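Local coordinates for rhizobiales Sp. Pch2 (Marine metagenome, PDB 6PB3), which probably uses ATP hydrolysis, as a hexameric Trip13/Pch2-like AAA+ ATPase, to remodel HORMA domain proteins that regulate a bacterial cGAS-like enzyme in phage immunity, at residues 31-42 / 219-230; 180-188 / 209-217. One frame throughout, in Å; residues are numbered along the deposited sequence.

Contact 1: 31-42 / 219-230; sequences GLDTHKSRLSKM and EIITFDRPNDAQ
At the strand that ends the parallel part of the AAA+ core sheet within this chain, helix 33-42 runs antiparallel to strand 219-223, their axes 9.4 Å apart, and H35 reaches from the helix to the strand's C-terminal end. Its CG stands anti to the carbonyl carbon (chi1 -50°), which brings the imidazole over F223: H35 CD2 sits above the middle of the phenyl ring, 3.7 Å from F223 CE2, the planes inclined at 33°. H35 NE2 gives a weak, bent bond to T222 O at 3.1 Å (120° at the hydrogen), while Q230 NE2 lies near the imidazole plane, 3.3 Å from H35 CE1. The other end of the Q230 amide is fixed by N227: Q230 OE1 takes the N227 N-H on a lone pair, and N227 OD1 accepts the Q230 N-H, 2.9 Å from Q230 N, a capping box that starts the helix beginning at D228. Beyond H35, I221 CD1 pushes against L39, 3.5 Å from L39 N, and E219 lays its extended chain past M42, a selenomethionine, with E219 OE1 3.3 Å from M42 CB. Both E219 carboxylate oxygens are buried without a polar partner in the model; burial may favour the protonated acid, although the nearby positive charge of R38, whose CB and CD pass E219 OE2, would work against this. L32 CD2 comes within 4.1 Å of F223 CD2. Strand 76-81 is the hydrogen-bonding neighbour of 219-223; L39 and F223 pack on L90 of helix 87-93, and F268 of helix 268-283 touches L32 and Q230.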
loop_
_atom_site.group_PDB
_atom_site.type_symbol
_atom_site.label_atom_id
_atom_site.label_comp_id
_atom_site.label_asym_id
_atom_site.label_seq_id
_atom_site.Cartn_x
_atom_site.Cartn_y
_atom_site.Cartn_z
ATOM N N GLY A 31 -35.066 7.944 -2.031
ATOM C CA GLY A 31 -34.210 7.507 -0.964
ATOM C C GLY A 31 -33.289 8.567 -0.418
ATOM O O GLY A 31 -32.462 8.249 0.441
ATOM N N LEU A 32 -33.400 9.813 -0.881
ATOM C CA LEU A 32 -32.568 10.912 -0.402
ATOM C C LEU A 32 -33.358 11.956 0.387
ATOM O O LEU A 32 -32.903 13.101 0.516
ATOM C CB LEU A 32 -31.855 11.576 -1.582
ATOM C CG LEU A 32 -30.952 10.615 -2.358
ATOM C CD1 LEU A 32 -30.449 11.251 -3.630
ATOM C CD2 LEU A 32 -29.780 10.106 -1.481
ATOM N N ASP A 33 -34.531 11.590 0.916
ATOM C CA ASP A 33 -35.413 12.585 1.529
ATOM C C ASP A 33 -34.712 13.316 2.666
ATOM O O ASP A 33 -34.796 14.546 2.771
ATOM C CB ASP A 33 -36.700 11.922 2.029
ATOM C CG ASP A 33 -37.642 11.523 0.894
ATOM O OD1 ASP A 33 -37.626 12.189 -0.170
ATOM O OD2 ASP A 33 -38.409 10.547 1.069
ATOM N N THR A 34 -33.991 12.577 3.504
ATOM C CA THR A 34 -33.256 13.193 4.598
ATOM C C THR A 34 -32.155 14.108 4.075
ATOM O O THR A 34 -31.959 15.214 4.595
ATOM C CB THR A 34 -32.677 12.100 5.493
ATOM O OG1 THR A 34 -31.641 11.407 4.783
ATOM C CG2 THR A 34 -33.773 11.093 5.840
ATOM N N HIS A 35 -31.417 13.668 3.050
ATOM C CA HIS A 35 -30.345 14.506 2.513
ATOM C C HIS A 35 -30.895 15.794 1.905
ATOM O O HIS A 35 -30.275 16.861 2.031
ATOM C CB HIS A 35 -29.525 13.728 1.478
ATOM C CG HIS A 35 -29.065 12.384 1.953
ATOM N ND1 HIS A 35 -29.929 11.329 2.139
ATOM C CD2 HIS A 35 -27.835 11.929 2.303
ATOM C CE1 HIS A 35 -29.253 10.275 2.564
ATOM N NE2 HIS A 35 -27.980 10.612 2.671
ATOM N N LYS A 36 -32.062 15.708 1.249
ATOM C CA LYS A 36 -32.732 16.876 0.670
ATOM C C LYS A 36 -33.108 17.880 1.739
ATOM O O LYS A 36 -32.843 19.081 1.604
ATOM C CB LYS A 36 -34.020 16.464 -0.063
ATOM C CG LYS A 36 -33.890 15.625 -1.324
ATOM C CD LYS A 36 -35.311 15.303 -1.869
ATOM C CE LYS A 36 -35.283 14.387 -3.071
ATOM N NZ LYS A 36 -36.652 13.861 -3.429
ATOM N N SER A 37 -33.785 17.400 2.784
ATOM C CA SER A 37 -34.225 18.258 3.881
ATOM C C SER A 37 -33.047 18.957 4.555
ATOM O O SER A 37 -33.084 20.169 4.797
ATOM C CB SER A 37 -35.003 17.422 4.898
ATOM O OG SER A 37 -35.140 18.099 6.133
ATOM N N ARG A 38 -31.992 18.207 4.883
ATOM C CA ARG A 38 -30.851 18.826 5.555
ATOM C C ARG A 38 -30.149 19.825 4.641
ATOM O O ARG A 38 -29.842 20.949 5.051
ATOM C CB ARG A 38 -29.865 17.763 6.034
ATOM C CG ARG A 38 -30.411 16.850 7.094
ATOM C CD ARG A 38 -29.359 15.796 7.488
ATOM N NE ARG A 38 -29.959 14.778 8.341
ATOM C CZ ARG A 38 -29.366 13.643 8.696
ATOM N NH1 ARG A 38 -28.142 13.359 8.278
ATOM N NH2 ARG A 38 -30.005 12.790 9.478
ATOM N N LEU A 39 -29.903 19.437 3.390
ATOM C CA LEU A 39 -29.259 20.365 2.470
ATOM C C LEU A 39 -30.113 21.607 2.284
ATOM O O LEU A 39 -29.611 22.731 2.374
ATOM C CB LEU A 39 -28.975 19.675 1.130
ATOM C CG LEU A 39 -28.267 20.536 0.082
ATOM C CD1 LEU A 39 -26.956 21.077 0.683
ATOM C CD2 LEU A 39 -28.001 19.804 -1.261
ATOM N N SER A 40 -31.425 21.425 2.087
ATOM C CA SER A 40 -32.292 22.569 1.828
ATOM C C SER A 40 -32.375 23.480 3.049
ATOM O O SER A 40 -32.335 24.713 2.929
ATOM C CB SER A 40 -33.698 22.085 1.404
ATOM O OG SER A 40 -34.663 23.074 1.671
ATOM N N LYS A 41 -32.536 22.897 4.233
ATOM C CA LYS A 41 -32.724 23.735 5.410
ATOM C C LYS A 41 -31.426 24.445 5.806
ATOM O O LYS A 41 -31.461 25.599 6.255
ATOM C CB LYS A 41 -33.272 22.889 6.557
ATOM C CG LYS A 41 -34.718 22.382 6.344
ATOM C CD LYS A 41 -35.059 21.316 7.385
ATOM C CE LYS A 41 -36.568 21.011 7.452
ATOM N NZ LYS A 41 -36.821 20.036 8.561
HETATM N N MSE A 42 -30.276 23.784 5.650
HETATM C CA MSE A 42 -28.989 24.400 6.015
HETATM C C MSE A 42 -28.703 25.608 5.125
HETATM O O MSE A 42 -28.276 26.672 5.598
HETATM C CB MSE A 42 -27.837 23.388 5.914
HETATM C CG MSE A 42 -26.485 23.907 6.417
HETATM SE SE MSE A 42 -26.487 24.460 8.312
HETATM C CE MSE A 42 -26.604 26.309 8.135
ATOM N N GLU A 219 -21.923 22.317 7.426
ATOM C CA GLU A 219 -22.468 20.982 7.568
ATOM C C GLU A 219 -21.826 20.079 6.538
ATOM O O GLU A 219 -21.561 20.497 5.409
ATOM C CB GLU A 219 -24.003 20.960 7.402
ATOM C CG GLU A 219 -24.605 19.603 7.738
ATOM C CD GLU A 219 -26.101 19.543 7.572
ATOM O OE1 GLU A 219 -26.704 20.522 7.108
ATOM O OE2 GLU A 219 -26.684 18.494 7.902
ATOM N N ILE A 220 -21.579 18.841 6.948
ATOM C CA ILE A 220 -21.176 17.761 6.065
ATOM C C ILE A 220 -22.336 16.777 6.008
ATOM O O ILE A 220 -22.822 16.327 7.052
ATOM C CB ILE A 220 -19.896 17.077 6.568
ATOM C CG1 ILE A 220 -18.755 18.109 6.741
ATOM C CG2 ILE A 220 -19.516 15.925 5.625
ATOM C CD1 ILE A 220 -17.457 17.520 7.384
ATOM N N ILE A 221 -22.775 16.440 4.800
ATOM C CA ILE A 221 -23.909 15.542 4.583
ATOM C C ILE A 221 -23.380 14.334 3.845
ATOM O O ILE A 221 -22.808 14.469 2.752
ATOM C CB ILE A 221 -25.039 16.214 3.788
ATOM C CG1 ILE A 221 -25.611 17.410 4.554
ATOM C CG2 ILE A 221 -26.181 15.193 3.437
ATOM C CD1 ILE A 221 -26.578 18.243 3.670
ATOM N N THR A 222 -23.575 13.154 4.419
ATOM C CA THR A 222 -22.901 11.976 3.910
ATOM C C THR A 222 -23.863 11.083 3.137
ATOM O O THR A 222 -25.026 10.914 3.522
ATOM C CB THR A 222 -22.226 11.200 5.045
ATOM O OG1 THR A 222 -23.186 10.877 6.062
ATOM C CG2 THR A 222 -21.109 12.067 5.666
ATOM N N PHE A 223 -23.349 10.517 2.044
ATOM C CA PHE A 223 -24.049 9.619 1.136
ATOM C C PHE A 223 -23.291 8.298 1.187
ATOM O O PHE A 223 -22.348 8.058 0.427
ATOM C CB PHE A 223 -24.106 10.185 -0.289
ATOM C CG PHE A 223 -24.803 11.514 -0.384
ATOM C CD1 PHE A 223 -24.231 12.649 0.160
ATOM C CD2 PHE A 223 -26.038 11.625 -1.008
ATOM C CE1 PHE A 223 -24.881 13.875 0.096
ATOM C CE2 PHE A 223 -26.691 12.853 -1.084
ATOM C CZ PHE A 223 -26.111 13.976 -0.543
ATOM N N ASP A 224 -23.688 7.445 2.098
ATOM C CA ASP A 224 -23.150 6.106 2.135
ATOM C C ASP A 224 -24.273 5.145 1.797
ATOM O O ASP A 224 -25.337 5.550 1.305
ATOM C CB ASP A 224 -22.495 5.808 3.485
ATOM C CG ASP A 224 -23.215 6.456 4.642
ATOM O OD1 ASP A 224 -24.444 6.278 4.743
ATOM O OD2 ASP A 224 -22.545 7.131 5.459
ATOM N N ARG A 225 -24.027 3.869 2.046
ATOM C CA ARG A 225 -24.893 2.824 1.531
ATOM C C ARG A 225 -26.281 2.947 2.155
ATOM O O ARG A 225 -26.393 3.123 3.373
ATOM C CB ARG A 225 -24.244 1.468 1.810
ATOM C CG ARG A 225 -22.885 1.359 1.093
ATOM C CD ARG A 225 -22.173 0.008 1.186
ATOM N NE ARG A 225 -20.864 0.095 0.533
ATOM C CZ ARG A 225 -20.495 -0.584 -0.552
ATOM N NH1 ARG A 225 -21.318 -1.456 -1.119
ATOM N NH2 ARG A 225 -19.284 -0.403 -1.065
ATOM N N PRO A 226 -27.350 2.909 1.362
ATOM C CA PRO A 226 -28.688 3.123 1.921
ATOM C C PRO A 226 -29.031 2.064 2.951
ATOM O O PRO A 226 -28.722 0.878 2.782
ATOM C CB PRO A 226 -29.605 3.032 0.691
ATOM C CG PRO A 226 -28.825 2.283 -0.306
ATOM C CD PRO A 226 -27.400 2.707 -0.088
ATOM N N ASN A 227 -29.666 2.510 4.033
ATOM C CA ASN A 227 -30.138 1.599 5.060
ATOM C C ASN A 227 -31.464 0.989 4.612
ATOM O O ASN A 227 -31.973 1.278 3.522
ATOM C CB ASN A 227 -30.254 2.319 6.404
ATOM C CG ASN A 227 -31.235 3.490 6.370
ATOM O OD1 ASN A 227 -32.233 3.471 5.649
ATOM N ND2 ASN A 227 -30.941 4.517 7.147
ATOM N N ASP A 228 -32.040 0.136 5.462
ATOM C CA ASP A 228 -33.226 -0.605 5.050
ATOM C C ASP A 228 -34.368 0.331 4.672
ATOM O O ASP A 228 -35.068 0.089 3.683
ATOM C CB ASP A 228 -33.645 -1.578 6.147
ATOM C CG ASP A 228 -32.581 -2.638 6.415
ATOM O OD1 ASP A 228 -31.378 -2.286 6.445
ATOM O OD2 ASP A 228 -32.945 -3.819 6.604
ATOM N N ALA A 229 -34.552 1.427 5.418
ATOM C CA ALA A 229 -35.617 2.367 5.084
ATOM C C ALA A 229 -35.359 3.022 3.738
ATOM O O ALA A 229 -36.268 3.143 2.909
ATOM C CB ALA A 229 -35.769 3.426 6.179
ATOM N N GLN A 230 -34.116 3.443 3.495
ATOM C CA GLN A 230 -33.796 4.080 2.220
ATOM C C GLN A 230 -33.921 3.105 1.056
ATOM O O GLN A 230 -34.397 3.480 -0.023
ATOM C CB GLN A 230 -32.398 4.692 2.272
ATOM C CG GLN A 230 -32.329 5.849 3.276
ATOM C CD GLN A 230 -30.910 6.250 3.624
ATOM O OE1 GLN A 230 -30.046 5.403 3.858
ATOM N NE2 GLN A 230 -30.662 7.549 3.665
#

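Contact 2: 180-188 / 209-217; sequences VNAFIRGID and LDPAVRRRA
V213 and I184 form the apolar centre between helix 180-188 and the short helix 211-214. V213 CG2 meets the F183 ring at its edge, near the ring plane, 3.6 Å from F183 CD2, and V213 CG1 lies by F183 CE2. Next along the longer helix, I184 CD1 presses on A212 CB, the two 3.5 Å apart, tighter than usual for two carbons. Toward the start of 180-188, V180 CG1 packs against the carboxylate of D210, 3.6 Å from D210 CG. That carboxylate caps the short helix, D210 OD1 taking the A212 N-H on its anti lone pair at 2.8 Å.

R216 closes the other end. With CG anti to the carbonyl carbon (chi1 -74°) and the chain extended as far as NE, its side chain crosses I184 at about a right angle and brings the guanidinium over I184 CG2, which lies under the centre of one face, 3.3 Å from R216 CZ. The group's edge then turns to D188. R216 NE donates to D188 OD1 at 3.0 Å in a nearly straight bond (164°), almost in the guanidinium plane and from the syn side of the carboxylate; R216 NH2 adds a weak bond to D188 OD2, the planes being 33° apart. R216 NH1 turns back to A212 O at 2.8 Å. The guanidinium is thus held through NE and NH1, with a weaker bond from NH2, while a methyl packs against its face, which limits its rotation. Pairing with D188 probably offsets its positive charge; the salt bridge ties helix 180-188 to the R214-A217 beta turn, while the bond to A212 O holds the guanidinium against its own segment.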
loop_
_atom_site.group_PDB
_atom_site.type_symbol
_atom_site.label_atom_id
_atom_site.label_comp_id
_atom_site.label_asym_id
_atom_site.label_seq_id
_atom_site.Cartn_x
_atom_site.Cartn_y
_atom_site.Cartn_z
ATOM N N VAL A 180 -6.350 26.160 -3.073
ATOM C CA VAL A 180 -7.016 25.974 -1.790
ATOM C C VAL A 180 -7.092 27.298 -1.044
ATOM O O VAL A 180 -8.109 27.621 -0.420
ATOM C CB VAL A 180 -6.294 24.891 -0.966
ATOM C CG1 VAL A 180 -6.849 24.833 0.447
ATOM C CG2 VAL A 180 -6.436 23.542 -1.640
ATOM N N ASN A 181 -6.034 28.103 -1.126
ATOM C CA ASN A 181 -6.030 29.364 -0.391
ATOM C C ASN A 181 -7.044 30.343 -0.964
ATOM O O ASN A 181 -7.740 31.036 -0.212
ATOM C CB ASN A 181 -4.632 29.971 -0.390
ATOM C CG ASN A 181 -4.067 30.086 1.004
ATOM O OD1 ASN A 181 -3.606 29.101 1.579
ATOM N ND2 ASN A 181 -4.128 31.286 1.572
ATOM N N ALA A 182 -7.145 30.411 -2.294
ATOM C CA ALA A 182 -8.165 31.250 -2.920
ATOM C C ALA A 182 -9.565 30.837 -2.486
ATOM O O ALA A 182 -10.445 31.684 -2.299
ATOM C CB ALA A 182 -8.038 31.184 -4.440
ATOM N N PHE A 183 -9.788 29.533 -2.330
ATOM C CA PHE A 183 -11.098 29.030 -1.937
ATOM C C PHE A 183 -11.406 29.380 -0.488
ATOM O O PHE A 183 -12.513 29.829 -0.167
ATOM C CB PHE A 183 -11.125 27.522 -2.151
ATOM C CG PHE A 183 -12.475 26.910 -1.991
ATOM C CD1 PHE A 183 -13.485 27.177 -2.901
ATOM C CD2 PHE A 183 -12.739 26.058 -0.931
ATOM C CE1 PHE A 183 -14.735 26.605 -2.760
ATOM C CE2 PHE A 183 -13.983 25.484 -0.780
ATOM C CZ PHE A 183 -14.986 25.765 -1.692
ATOM N N ILE A 184 -10.423 29.185 0.393
ATOM C CA ILE A 184 -10.567 29.521 1.808
ATOM C C ILE A 184 -10.864 31.003 1.978
ATOM O O ILE A 184 -11.777 31.395 2.714
ATOM C CB ILE A 184 -9.287 29.137 2.566
ATOM C CG1 ILE A 184 -9.179 27.627 2.731
ATOM C CG2 ILE A 184 -9.194 29.866 3.883
ATOM C CD1 ILE A 184 -7.744 27.224 2.943
ATOM N N ARG A 185 -10.060 31.849 1.335
ATOM C CA ARG A 185 -10.302 33.285 1.389
ATOM C C ARG A 185 -11.701 33.625 0.889
ATOM O O ARG A 185 -12.370 34.502 1.448
ATOM C CB ARG A 185 -9.236 34.020 0.580
ATOM C CG ARG A 185 -7.840 33.896 1.178
ATOM C CD ARG A 185 -6.769 34.481 0.278
ATOM N NE ARG A 185 -5.436 34.246 0.825
ATOM C CZ ARG A 185 -4.314 34.738 0.307
ATOM N NH1 ARG A 185 -4.361 35.498 -0.782
ATOM N NH2 ARG A 185 -3.142 34.474 0.877
ATOM N N GLY A 186 -12.173 32.927 -0.147
ATOM C CA GLY A 186 -13.509 33.199 -0.657
ATOM C C GLY A 186 -14.588 32.842 0.346
ATOM O O GLY A 186 -15.524 33.617 0.573
ATOM N N ILE A 187 -14.470 31.664 0.960
ATOM C CA ILE A 187 -15.448 31.218 1.948
ATOM C C ILE A 187 -15.488 32.168 3.138
ATOM O O ILE A 187 -16.561 32.545 3.618
ATOM C CB ILE A 187 -15.107 29.796 2.408
ATOM C CG1 ILE A 187 -15.304 28.813 1.262
ATOM C CG2 ILE A 187 -15.919 29.421 3.633
ATOM C CD1 ILE A 187 -14.910 27.432 1.648
ATOM N N ASP A 188 -14.316 32.528 3.663
ATOM C CA ASP A 188 -14.262 33.456 4.788
ATOM C C ASP A 188 -14.916 34.781 4.432
ATOM O O ASP A 188 -15.638 35.370 5.245
ATOM C CB ASP A 188 -12.810 33.682 5.203
ATOM C CG ASP A 188 -12.202 32.470 5.838
ATOM O OD1 ASP A 188 -12.957 31.519 6.126
ATOM O OD2 ASP A 188 -10.975 32.462 6.047
ATOM N N LEU A 209 -10.558 16.090 0.708
ATOM C CA LEU A 209 -10.586 17.538 0.838
ATOM C C LEU A 209 -9.433 18.040 1.694
ATOM O O LEU A 209 -9.028 17.398 2.663
ATOM C CB LEU A 209 -11.901 17.991 1.448
ATOM C CG LEU A 209 -13.028 18.160 0.453
ATOM C CD1 LEU A 209 -14.258 18.675 1.183
ATOM C CD2 LEU A 209 -12.558 19.127 -0.606
ATOM N N ASP A 210 -8.898 19.197 1.322
ATOM C CA ASP A 210 -7.927 19.859 2.175
ATOM C C ASP A 210 -8.528 20.105 3.561
ATOM O O ASP A 210 -9.705 20.453 3.676
ATOM C CB ASP A 210 -7.475 21.179 1.555
ATOM C CG ASP A 210 -6.315 21.803 2.319
ATOM O OD1 ASP A 210 -6.533 22.338 3.431
ATOM O OD2 ASP A 210 -5.174 21.719 1.822
ATOM N N PRO A 211 -7.755 19.899 4.629
ATOM C CA PRO A 211 -8.306 20.066 5.988
ATOM C C PRO A 211 -8.838 21.461 6.253
ATOM O O PRO A 211 -9.839 21.624 6.964
ATOM C CB PRO A 211 -7.101 19.758 6.891
ATOM C CG PRO A 211 -6.169 18.968 6.019
ATOM C CD PRO A 211 -6.359 19.438 4.632
ATOM N N ALA A 212 -8.175 22.479 5.709
ATOM C CA ALA A 212 -8.631 23.852 5.894
ATOM C C ALA A 212 -9.946 24.122 5.174
ATOM O O ALA A 212 -10.676 25.056 5.541
ATOM C CB ALA A 212 -7.538 24.815 5.426
ATOM N N VAL A 213 -10.283 23.298 4.180
ATOM C CA VAL A 213 -11.619 23.354 3.611
ATOM C C VAL A 213 -12.596 22.598 4.494
ATOM O O VAL A 213 -13.677 23.099 4.809
ATOM C CB VAL A 213 -11.617 22.809 2.172
ATOM C CG1 VAL A 213 -13.043 22.512 1.706
ATOM C CG2 VAL A 213 -10.935 23.797 1.242
ATOM N N ARG A 214 -12.217 21.396 4.928
ATOM C CA ARG A 214 -13.133 20.546 5.682
ATOM C C ARG A 214 -13.597 21.224 6.961
ATOM O O ARG A 214 -14.788 21.196 7.292
ATOM C CB ARG A 214 -12.447 19.220 6.006
ATOM C CG ARG A 214 -13.350 18.033 5.885
ATOM C CD ARG A 214 -12.673 16.776 6.340
ATOM N NE ARG A 214 -11.358 16.604 5.735
ATOM C CZ ARG A 214 -10.568 15.579 6.022
ATOM N NH1 ARG A 214 -10.994 14.670 6.886
ATOM N NH2 ARG A 214 -9.366 15.458 5.459
ATOM N N ARG A 215 -12.669 21.851 7.685
ATOM C CA ARG A 215 -12.994 22.409 8.991
ATOM C C ARG A 215 -13.911 23.618 8.900
ATOM O O ARG A 215 -14.517 23.983 9.910
ATOM C CB ARG A 215 -11.706 22.774 9.739
ATOM C CG ARG A 215 -11.015 24.046 9.265
ATOM C CD ARG A 215 -9.747 24.315 10.124
ATOM N NE ARG A 215 -9.150 25.618 9.833
ATOM C CZ ARG A 215 -7.963 25.787 9.255
ATOM N NH1 ARG A 215 -7.219 24.731 8.919
ATOM N NH2 ARG A 215 -7.507 27.017 9.032
ATOM N N ARG A 216 -14.053 24.217 7.721
ATOM C CA ARG A 216 -14.956 25.341 7.517
ATOM C C ARG A 216 -16.377 24.940 7.127
ATOM O O ARG A 216 -17.266 25.795 7.156
ATOM C CB ARG A 216 -14.389 26.274 6.452
ATOM C CG ARG A 216 -13.213 27.093 6.959
ATOM C CD ARG A 216 -12.548 27.867 5.841
ATOM N NE ARG A 216 -11.629 28.892 6.352
ATOM C CZ ARG A 216 -10.376 28.656 6.737
ATOM N NH1 ARG A 216 -9.885 27.422 6.704
ATOM N NH2 ARG A 216 -9.610 29.662 7.160
ATOM N N ALA A 217 -16.624 23.677 6.788
ATOM C CA ALA A 217 -17.978 23.266 6.437
ATOM C C ALA A 217 -18.930 23.545 7.596
ATOM O O ALA A 217 -18.677 23.151 8.742
ATOM C CB ALA A 217 -18.010 21.773 6.070
#

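How the contacts relate
After strand 15-17 and helix 20-28, helix 33-47 is the first element to take part, and its pairing with 219-230 in contact 1 closes a loop across 176 residues, including most of the core sheet. Contact 2 is nested inside that loop: helix 179-192 leads through strand 197-203 to helix 211-214, a much shorter closure of 20 residues. Segment 209-217 then passes almost directly into strand 219-223, where contact 1 begins its second half. The centres lie about 23 Å apart, and the two contacts meet only through this chain continuity. Contact 1 ties helix 33-47 to strand 219-223 of the sheet, whereas contact 2 joins helix 179-192 to the segment with helix 211-214; both border the second subunit.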